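Local coordinates for protein glypican-1 (Homo sapiens, PDB 4YWT) that carries heparan sulfate chains at the cell surface and, through them, binds alpha-4(V) collagen and takes part in Schwann cell myelination, at residues 125-129 with 320-325. The protein carries 3 engineered substitutions. Numbering follows the deposited sequence.
Sequences FPGAF and LAEAIN
Phe125 and Phe129, one turn apart at the C-terminal end of helix 70-129, reach across to Ala321, Ile324 and Asn325 of helix 316-328. The short helical segments run nearly parallel (18°) with axes 11.8 Å apart, and the two phenylalanine side chains bridge the distance. Phe129 meets Ile324 with a face: methyl CG2 of Ile324 stands 3.9 Å from the ring centroid of Phe129, a CH-pi contact displaced toward the ring rim. The opposite face of that ring lies over CB of its own neighbour, Ala128. The Asn325 side chain crosses that of Phe129 at about a right angle, amide and ring planes 68° apart, with Asn325 ND2 at the ring edge 3.5 Å from CE1 of Phe129. This amide is held by its own helix, since Asn325 ND2 donates to Ala321 O (3.0 Å) from above the carbonyl plane, while Asn325 N makes the helical bond to the same oxygen. Phe125 points its far end at the neighbouring helix: CZ lies 3.7 Å from Ala321 CB, and CE2 touches Ile324 CD1 at 3.9 Å. With CG1 of Ile324 anti to the carbonyl carbon (chi1 -69°) and CG2 anti to the backbone N, the two branches are shared out, CD1 to Phe125 and CG2 to Phe129. The aromatic rings also meet each other, CE2 of Phe129 sitting 3.8 Å above the plane of Phe125. Behind the contact, Leu320 and Ile324 pack on Phe140 of helix 137-152, and Leu320 also on Trp166 of helix 158-177, near one end of the elongated, mainly helical molecule. No hydrogen bond spans the two segments, so apolar packing dominates their junction, with the twice-accepting Ala321 oxygen and the Asn325 amide forming a polar border beside the Phe129 ring.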
loop_
_atom_site.group_PDB
_atom_site.type_symbol
_atom_site.label_atom_id
_atom_site.label_comp_id
_atom_site.label_asym_id
_atom_site.label_seq_id
_atom_site.Cartn_x
_atom_site.Cartn_y
_atom_site.Cartn_z
ATOM N N PHE A 125 -13.821 -35.842 5.842
ATOM C CA PHE A 125 -14.330 -36.598 4.694
ATOM C C PHE A 125 -14.305 -38.133 4.821
ATOM O O PHE A 125 -15.259 -38.783 4.397
ATOM C CB PHE A 125 -13.574 -36.191 3.425
ATOM C CG PHE A 125 -14.221 -35.064 2.670
ATOM C CD1 PHE A 125 -14.750 -33.975 3.344
ATOM C CD2 PHE A 125 -14.301 -35.093 1.287
ATOM C CE1 PHE A 125 -15.349 -32.937 2.653
ATOM C CE2 PHE A 125 -14.898 -34.058 0.591
ATOM C CZ PHE A 125 -15.422 -32.978 1.275
ATOM N N PRO A 126 -13.225 -38.723 5.378
ATOM C CA PRO A 126 -13.248 -40.190 5.482
ATOM C C PRO A 126 -14.423 -40.729 6.296
ATOM O O PRO A 126 -14.936 -41.801 5.987
ATOM C CB PRO A 126 -11.917 -40.519 6.173
ATOM C CG PRO A 126 -11.443 -39.228 6.763
ATOM C CD PRO A 126 -11.934 -38.176 5.830
ATOM N N GLY A 127 -14.848 -39.988 7.314
ATOM C CA GLY A 127 -15.985 -40.397 8.116
ATOM C C GLY A 127 -17.301 -40.250 7.374
ATOM O O GLY A 127 -18.174 -41.114 7.459
ATOM N N ALA A 128 -17.435 -39.156 6.632
ATOM C CA ALA A 128 -18.693 -38.817 5.976
ATOM C C ALA A 128 -18.933 -39.606 4.692
ATOM O O ALA A 128 -20.079 -39.852 4.318
ATOM C CB ALA A 128 -18.737 -37.323 5.680
ATOM N N PHE A 129 -17.857 -40.003 4.017
ATOM C CA PHE A 129 -17.981 -40.597 2.690
ATOM C C PHE A 129 -17.193 -41.897 2.526
ATOM O O PHE A 129 -17.477 -42.688 1.626
ATOM C CB PHE A 129 -17.538 -39.589 1.628
ATOM C CG PHE A 129 -18.212 -38.252 1.746
ATOM C CD1 PHE A 129 -19.586 -38.141 1.620
ATOM C CD2 PHE A 129 -17.470 -37.105 1.981
ATOM C CE1 PHE A 129 -20.210 -36.912 1.730
ATOM C CE2 PHE A 129 -18.088 -35.874 2.089
ATOM C CZ PHE A 129 -19.460 -35.777 1.963
ATOM N N LEU A 320 -17.526 -28.997 -2.013
ATOM C CA LEU A 320 -17.134 -30.335 -2.455
ATOM C C LEU A 320 -18.023 -31.403 -1.807
ATOM O O LEU A 320 -18.568 -32.282 -2.488
ATOM C CB LEU A 320 -15.662 -30.603 -2.134
ATOM C CG LEU A 320 -14.629 -29.740 -2.864
ATOM C CD1 LEU A 320 -13.217 -30.155 -2.478
ATOM C CD2 LEU A 320 -14.824 -29.821 -4.371
ATOM N N ALA A 321 -18.177 -31.303 -0.491
ATOM C CA ALA A 321 -19.002 -32.229 0.275
ATOM C C ALA A 321 -20.453 -32.209 -0.197
ATOM O O ALA A 321 -21.102 -33.258 -0.283
ATOM C CB ALA A 321 -18.926 -31.901 1.760
ATOM N N GLU A 322 -20.959 -31.018 -0.503
ATOM C CA GLU A 322 -22.327 -30.890 -0.995
ATOM C C GLU A 322 -22.476 -31.570 -2.358
ATOM O O GLU A 322 -23.487 -32.229 -2.632
ATOM C CB GLU A 322 -22.734 -29.418 -1.081
ATOM C CG GLU A 322 -24.179 -29.199 -1.505
ATOM C CD GLU A 322 -24.697 -27.825 -1.127
ATOM O OE1 GLU A 322 -24.465 -27.398 0.024
ATOM O OE2 GLU A 322 -25.338 -27.173 -1.979
ATOM N N ALA A 323 -21.458 -31.419 -3.200
ATOM C CA ALA A 323 -21.448 -32.060 -4.512
ATOM C C ALA A 323 -21.456 -33.580 -4.385
ATOM O O ALA A 323 -22.190 -34.271 -5.101
ATOM C CB ALA A 323 -20.244 -31.607 -5.312
ATOM N N ILE A 324 -20.641 -34.098 -3.471
ATOM C CA ILE A 324 -20.561 -35.541 -3.266
ATOM C C ILE A 324 -21.871 -36.102 -2.706
ATOM O O ILE A 324 -22.368 -37.128 -3.185
ATOM C CB ILE A 324 -19.389 -35.909 -2.337
ATOM C CG1 ILE A 324 -18.060 -35.637 -3.047
ATOM C CG2 ILE A 324 -19.464 -37.370 -1.926
ATOM C CD1 ILE A 324 -16.839 -35.972 -2.220
ATOM N N ASN A 325 -22.430 -35.425 -1.704
ATOM C CA ASN A 325 -23.749 -35.786 -1.184
ATOM C C ASN A 325 -24.790 -35.839 -2.300
ATOM O O ASN A 325 -25.557 -36.809 -2.417
ATOM C CB ASN A 325 -24.195 -34.795 -0.106
ATOM C CG ASN A 325 -23.756 -35.205 1.287
ATOM O OD1 ASN A 325 -24.307 -36.139 1.871
ATOM N ND2 ASN A 325 -22.767 -34.505 1.829
#